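DegV family protein (Streptococcus agalactiae, PDB 3LUP) binds a long-chain fatty acid such as elaidic acid and may take part in lipid transport or fatty acid metabolism. Local coordinates at residues A[120-125]-A[193-198]; A[159-164]-A[277-282]. All blocks are in the same frame, centred on the assembly; numbering follows the deposited sequence.

Contact 1 (A[120-125]-A[193-198]). With ELA (Elaidic acid), chain B.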
loop_
_atom_site.group_PDB
_atom_site.type_symbol
_atom_site.label_atom_id
_atom_site.label_comp_id
_atom_site.label_asym_id
_atom_site.label_seq_id
_atom_site.Cartn_x
_atom_site.Cartn_y
_atom_site.Cartn_z
ATOM N N THR A 120 6.446 -6.994 -0.077
ATOM C CA THR A 120 6.597 -5.592 0.279
ATOM C C THR A 120 6.078 -5.325 1.668
ATOM O O THR A 120 6.506 -4.373 2.293
ATOM C CB THR A 120 5.898 -4.651 -0.705
ATOM O OG1 THR A 120 4.477 -4.849 -0.632
ATOM C CG2 THR A 120 6.396 -4.906 -2.120
ATOM N N LYS A 121 5.152 -6.157 2.144
ATOM C CA LYS A 121 4.580 -6.023 3.494
ATOM C C LYS A 121 3.876 -4.687 3.716
ATOM O O LYS A 121 3.610 -4.278 4.854
ATOM C CB LYS A 121 5.638 -6.239 4.566
ATOM C CG LYS A 121 6.277 -7.616 4.542
ATOM C CD LYS A 121 7.221 -7.722 5.707
ATOM C CE LYS A 121 8.001 -9.002 5.691
ATOM N NZ LYS A 121 9.050 -8.892 6.744
ATOM N N ILE A 122 3.565 -4.008 2.620
ATOM C CA ILE A 122 2.907 -2.712 2.699
ATOM C C ILE A 122 2.019 -2.469 1.475
ATOM O O ILE A 122 1.748 -3.397 0.702
ATOM C CB ILE A 122 3.936 -1.574 2.982
ATOM C CG1 ILE A 122 3.247 -0.374 3.633
ATOM C CG2 ILE A 122 4.830 -1.262 1.762
ATOM C CD1 ILE A 122 2.802 -0.670 5.093
ATOM N N THR A 123 1.532 -1.249 1.331
ATOM C CA THR A 123 0.735 -0.882 0.177
ATOM C C THR A 123 0.667 0.634 0.115
ATOM O O THR A 123 1.408 1.300 0.818
ATOM C CB THR A 123 -0.677 -1.564 0.206
ATOM O OG1 THR A 123 -1.324 -1.379 -1.054
ATOM C CG2 THR A 123 -1.559 -1.018 1.328
ATOM N N SER A 124 -0.201 1.183 -0.725
ATOM C CA SER A 124 -0.338 2.635 -0.837
ATOM C C SER A 124 1.037 3.270 -1.125
ATOM O O SER A 124 1.779 2.755 -1.974
ATOM C CB SER A 124 -0.993 3.209 0.428
ATOM O OG SER A 124 -1.135 4.615 0.345
ATOM N N ALA A 125 1.386 4.334 -0.394
ATOM C CA ALA A 125 2.501 5.214 -0.755
ATOM C C ALA A 125 3.911 4.643 -0.535
ATOM O O ALA A 125 4.808 4.881 -1.362
ATOM C CB ALA A 125 2.351 6.558 -0.075
ATOM N N LEU A 193 -3.669 1.136 14.640
ATOM C CA LEU A 193 -3.327 -0.124 13.983
ATOM C C LEU A 193 -2.071 0.068 13.179
ATOM O O LEU A 193 -1.738 1.190 12.813
ATOM C CB LEU A 193 -4.462 -0.558 13.058
ATOM C CG LEU A 193 -5.856 -0.566 13.693
ATOM C CD1 LEU A 193 -6.937 -0.552 12.647
ATOM C CD2 LEU A 193 -6.002 -1.749 14.612
ATOM N N HIS A 194 -1.359 -1.025 12.928
ATOM C CA HIS A 194 -0.165 -0.976 12.106
ATOM C C HIS A 194 0.086 -2.277 11.364
ATOM O O HIS A 194 -0.613 -3.262 11.583
ATOM C CB HIS A 194 1.042 -0.557 12.948
ATOM C CG HIS A 194 1.641 -1.652 13.776
ATOM N ND1 HIS A 194 0.886 -2.593 14.444
ATOM C CD2 HIS A 194 2.934 -1.933 14.069
ATOM C CE1 HIS A 194 1.687 -3.411 15.105
ATOM N NE2 HIS A 194 2.934 -3.032 14.893
ATOM N N PHE A 195 1.068 -2.272 10.471
ATOM C CA PHE A 195 1.518 -3.501 9.814
ATOM C C PHE A 195 2.566 -4.264 10.617
ATOM O O PHE A 195 3.575 -3.699 11.046
ATOM C CB PHE A 195 2.067 -3.189 8.435
ATOM C CG PHE A 195 1.011 -3.041 7.380
ATOM C CD1 PHE A 195 0.855 -4.021 6.393
ATOM C CD2 PHE A 195 0.181 -1.920 7.351
ATOM C CE1 PHE A 195 -0.109 -3.898 5.399
ATOM C CE2 PHE A 195 -0.806 -1.788 6.357
ATOM C CZ PHE A 195 -0.945 -2.787 5.376
ATOM N N ASN A 196 2.295 -5.551 10.816
ATOM C CA ASN A 196 3.193 -6.530 11.434
ATOM C C ASN A 196 4.597 -6.662 10.844
ATOM O O ASN A 196 4.919 -6.103 9.786
ATOM C CB ASN A 196 2.569 -7.905 11.259
ATOM C CG ASN A 196 2.082 -8.479 12.533
ATOM O OD1 ASN A 196 2.297 -7.918 13.604
ATOM N ND2 ASN A 196 1.421 -9.624 12.444
ATOM N N GLU A 197 5.415 -7.476 11.506
ATOM C CA GLU A 197 6.639 -7.961 10.893
ATOM C C GLU A 197 6.310 -8.884 9.703
ATOM O O GLU A 197 7.120 -8.998 8.779
ATOM C CB GLU A 197 7.551 -8.634 11.931
ATOM C CG GLU A 197 8.188 -7.630 12.917
ATOM C CD GLU A 197 8.863 -8.289 14.133
ATOM O OE1 GLU A 197 9.681 -9.230 13.948
ATOM O OE2 GLU A 197 8.592 -7.854 15.284
ATOM N N GLU A 198 5.124 -9.513 9.727
ATOM C CA GLU A 198 4.619 -10.337 8.617
ATOM C C GLU A 198 3.773 -9.537 7.635
ATOM O O GLU A 198 3.200 -10.109 6.701
ATOM C CB GLU A 198 3.752 -11.497 9.110
ATOM C CG GLU A 198 4.415 -12.500 10.038
ATOM C CD GLU A 198 3.903 -12.371 11.469
ATOM O OE1 GLU A 198 2.649 -12.356 11.669
ATOM O OE2 GLU A 198 4.763 -12.283 12.388
HETATM C CA ELA B . -7.665 -10.123 -2.096
HETATM C C ELA B . -8.800 -11.150 -2.035
HETATM O O ELA B . -9.939 -10.891 -1.544
HETATM C C3 ELA B . -7.978 -8.902 -2.957
HETATM C C4 ELA B . -6.723 -8.081 -3.228
HETATM C C5 ELA B . -6.861 -6.614 -2.774
HETATM C C6 ELA B . -6.525 -6.449 -1.285
HETATM C C7 ELA B . -6.962 -5.154 -0.610
HETATM C C8 ELA B . -6.601 -5.194 0.880
HETATM C C9 ELA B . -6.183 -3.824 1.394
HETATM C C10 ELA B . -6.043 -3.538 2.843
HETATM C C11 ELA B . -6.183 -2.113 3.341
HETATM C C12 ELA B . -5.054 -1.704 4.277
HETATM C C13 ELA B . -4.118 -0.668 3.678
HETATM C C14 ELA B . -3.511 0.265 4.717
HETATM C C15 ELA B . -2.659 1.339 4.025
HETATM C C16 ELA B . -1.754 2.122 4.978
HETATM C C17 ELA B . -0.282 1.907 4.641
HETATM C C18 ELA B . 0.550 3.169 4.829
HETATM O OXT ELA B . -8.590 -12.306 -2.471
#

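Contact 2 (A[159-164]-A[277-282]). With ELA (Elaidic acid), chain B.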
loop_
_atom_site.group_PDB
_atom_site.type_symbol
_atom_site.label_atom_id
_atom_site.label_comp_id
_atom_site.label_asym_id
_atom_site.label_seq_id
_atom_site.Cartn_x
_atom_site.Cartn_y
_atom_site.Cartn_z
ATOM N N GLU A 159 6.941 1.620 7.553
ATOM C CA GLU A 159 5.962 1.489 8.614
ATOM C C GLU A 159 4.658 2.034 8.083
ATOM O O GLU A 159 4.663 2.972 7.280
ATOM C CB GLU A 159 6.368 2.328 9.831
ATOM C CG GLU A 159 7.716 1.948 10.482
ATOM C CD GLU A 159 7.718 0.569 11.181
ATOM O OE1 GLU A 159 6.650 0.103 11.679
ATOM O OE2 GLU A 159 8.810 -0.039 11.237
ATOM N N GLY A 160 3.546 1.471 8.540
ATOM C CA GLY A 160 2.231 1.935 8.138
ATOM C C GLY A 160 1.283 1.866 9.314
ATOM O O GLY A 160 0.971 0.779 9.793
ATOM N N PHE A 161 0.839 3.029 9.784
ATOM C CA PHE A 161 -0.069 3.128 10.921
ATOM C C PHE A 161 -1.407 3.730 10.495
ATOM O O PHE A 161 -1.443 4.603 9.645
ATOM C CB PHE A 161 0.585 3.954 12.026
ATOM C CG PHE A 161 1.651 3.202 12.796
ATOM C CD1 PHE A 161 1.421 2.792 14.118
ATOM C CD2 PHE A 161 2.871 2.888 12.205
ATOM C CE1 PHE A 161 2.386 2.082 14.837
ATOM C CE2 PHE A 161 3.853 2.182 12.928
ATOM C CZ PHE A 161 3.604 1.777 14.247
ATOM N N ILE A 162 -2.498 3.257 11.091
ATOM C CA ILE A 162 -3.850 3.594 10.640
ATOM C C ILE A 162 -4.792 3.830 11.801
ATOM O O ILE A 162 -4.720 3.155 12.819
ATOM C CB ILE A 162 -4.499 2.446 9.796
ATOM C CG1 ILE A 162 -3.461 1.693 8.945
ATOM C CG2 ILE A 162 -5.669 2.979 8.947
ATOM C CD1 ILE A 162 -3.829 0.222 8.720
ATOM N N VAL A 163 -5.692 4.782 11.633
ATOM C CA VAL A 163 -6.797 4.944 12.554
ATOM C C VAL A 163 -8.038 5.045 11.704
ATOM O O VAL A 163 -8.140 5.923 10.847
ATOM C CB VAL A 163 -6.657 6.189 13.447
ATOM C CG1 VAL A 163 -7.980 6.483 14.182
ATOM C CG2 VAL A 163 -5.510 5.999 14.423
ATOM N N VAL A 164 -8.966 4.125 11.921
ATOM C CA VAL A 164 -10.135 4.048 11.070
ATOM C C VAL A 164 -11.344 4.693 11.741
ATOM O O VAL A 164 -11.364 4.907 12.967
ATOM C CB VAL A 164 -10.426 2.594 10.579
ATOM C CG1 VAL A 164 -9.218 2.033 9.864
ATOM C CG2 VAL A 164 -10.855 1.686 11.725
ATOM N N VAL A 277 -7.794 7.414 8.350
ATOM C CA VAL A 277 -6.541 8.189 8.228
ATOM C C VAL A 277 -5.364 7.291 8.616
ATOM O O VAL A 277 -5.480 6.436 9.504
ATOM C CB VAL A 277 -6.556 9.520 9.065
ATOM C CG1 VAL A 277 -6.250 9.257 10.520
ATOM C CG2 VAL A 277 -5.562 10.533 8.519
ATOM N N ALA A 278 -4.241 7.470 7.926
ATOM C CA ALA A 278 -3.067 6.616 8.105
ATOM C C ALA A 278 -1.816 7.415 7.845
ATOM O O ALA A 278 -1.874 8.505 7.278
ATOM C CB ALA A 278 -3.116 5.446 7.157
ATOM N N PHE A 279 -0.674 6.883 8.256
ATOM C CA PHE A 279 0.573 7.362 7.690
ATOM C C PHE A 279 1.401 6.179 7.196
ATOM O O PHE A 279 1.208 5.041 7.637
ATOM C CB PHE A 279 1.363 8.270 8.655
ATOM C CG PHE A 279 2.006 7.543 9.808
ATOM C CD1 PHE A 279 1.420 7.571 11.072
ATOM C CD2 PHE A 279 3.194 6.862 9.639
ATOM C CE1 PHE A 279 2.002 6.912 12.154
ATOM C CE2 PHE A 279 3.789 6.199 10.703
ATOM C CZ PHE A 279 3.191 6.222 11.972
ATOM N N GLY A 280 2.311 6.458 6.267
ATOM C CA GLY A 280 3.311 5.488 5.860
ATOM C C GLY A 280 4.636 6.203 5.718
ATOM O O GLY A 280 4.672 7.335 5.203
ATOM N N ILE A 281 5.707 5.557 6.196
ATOM C CA ILE A 281 7.067 6.059 6.018
ATOM C C ILE A 281 7.912 5.098 5.176
ATOM O O ILE A 281 7.708 3.876 5.200
ATOM C CB ILE A 281 7.788 6.379 7.368
ATOM C CG1 ILE A 281 8.202 5.091 8.097
ATOM C CG2 ILE A 281 6.952 7.368 8.238
ATOM C CD1 ILE A 281 8.973 5.302 9.385
ATOM N N THR A 282 8.848 5.671 4.428
ATOM C CA THR A 282 9.745 4.916 3.583
ATOM C C THR A 282 11.112 5.553 3.701
ATOM O O THR A 282 11.213 6.779 3.640
ATOM C CB THR A 282 9.324 4.988 2.094
ATOM O OG1 THR A 282 7.959 4.604 1.973
ATOM C CG2 THR A 282 10.161 4.065 1.240
HETATM C CA ELA B . -7.665 -10.123 -2.096
HETATM C C ELA B . -8.800 -11.150 -2.035
HETATM O O ELA B . -9.939 -10.891 -1.544
HETATM C C3 ELA B . -7.978 -8.902 -2.957
HETATM C C4 ELA B . -6.723 -8.081 -3.228
HETATM C C5 ELA B . -6.861 -6.614 -2.774
HETATM C C6 ELA B . -6.525 -6.449 -1.285
HETATM C C7 ELA B . -6.962 -5.154 -0.610
HETATM C C8 ELA B . -6.601 -5.194 0.880
HETATM C C9 ELA B . -6.183 -3.824 1.394
HETATM C C10 ELA B . -6.043 -3.538 2.843
HETATM C C11 ELA B . -6.183 -2.113 3.341
HETATM C C12 ELA B . -5.054 -1.704 4.277
HETATM C C13 ELA B . -4.118 -0.668 3.678
HETATM C C14 ELA B . -3.511 0.265 4.717
HETATM C C15 ELA B . -2.659 1.339 4.025
HETATM C C16 ELA B . -1.754 2.122 4.978
HETATM C C17 ELA B . -0.282 1.907 4.641
HETATM C C18 ELA B . 0.550 3.169 4.829
HETATM O OXT ELA B . -8.590 -12.306 -2.471
#

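Contact 1 (A[120-125]-A[193-198])
The ring of Phe195 meets Ile122 and the lipid on different sides: the methyl CD1 of Ile122 lies over one face, and C14 of the elaidic acid sits at the ring edge. The Ile122 contact is a CH-pi interaction, with CD1 3.8 Å from the centroid of the Phe195 ring and 16° off its normal. The two side chains cross at about a right angle. CG1 of Ile122 is anti to the backbone N (chi1 -156°), and this carries CD1 over to the ring. Lys121 O also approaches the ring obliquely, 3.2 Å from Phe195 CD1. The contact joins the loop entering helix 124-138 to the end of strand 192-195, and it forms part of the wall of the fatty acid pocket of this DegV family protein. Thr123 lines the same pocket through CG2, 3.5 Å from C13 of the elaidic acid, while its OG1 turns to Ser13 and Gln127. Farther out, the extended chain of Lys121 reaches past the strand end. Its NZ donates to Glu197 O at 2.8 Å, almost straight along the C=O axis. Glu156 adds a long, weak ion pair to the same ammonium group.

Contact 2 (A[159-164]-A[277-282])
Val163 N donates to Val277 O at 2.7 Å, and the bond is nearly linear, with an N-H...O angle of 179°. Val277 N returns a bond to Val163 O, closing one hydrogen-bonded pair of an antiparallel ladder. Phe161 pairs with Phe279 in the same way, through bonds in both directions between their backbones. At the other end Ile281 N donates to Glu159 O at 3.0 Å, but the bond back from Glu159 N to Ile281 O is weak. CA-H...O contacts from Gly160, Ile162 and Gly280 lie between these pairs.

The residues of the hydrogen-bonded pairs share one face of the sheet. There the Phe161 and Phe279 side chains run side by side. Their ring planes are near parallel, at 10°. The rings are slid apart, with centroids 5.1 Å from each other, and barely overlap. Phe279 instead lays a face against CB of Phe161, with CE1 of Phe279 3.3 Å from that carbon. CG of Phe279 stands between its backbone N and carbonyl carbon (chi1 72°), which brings the ring over to its neighbour. Beside them, Glu159 CB packs on Ile281 CG1. Helix 210-224 packs on both phenylalanines through Ile220.

The other face carries Gly160, Ile162, Ala278 and Gly280. Ile162 CG2 meets Ala278 CB at 4.0 Å. Gly160 and Gly280 have no side chains, and the lipid's methyl end comes close to the backbone here. Its C18 lies 3.4 Å from Phe279 O, and Gly160 CA and Gly280 CA are next to it. This is an antiparallel pair of central strands in the mixed sheet of the DegV fold, with a helix on one face and the tail end of the fatty acid pocket on the other.

Contacts 1 and 2 lie side by side, their centres about 9 Å apart, and their segments alternate along the chain. Strands 192-195 and 159-163 are neighbours in the mixed sheet, so the contacts are joined directly. Leu193 O lies 2.8 Å from Ile162 N, and Phe195 N lies 3.1 Å from Gly160 O, both probable hydrogen bonds. On the face of the sheet turned from the lipid, His194 CB packs 3.5 Å from Phe161 CE1. Both contacts line the pocket of one elaidic acid. Contact 1 touches its chain at C13 to C15, in the later half, and contact 2 meets its methyl end. The acid group lies far from both contacts, and the lipid is hydrogen-bonded to Arg175 NH2.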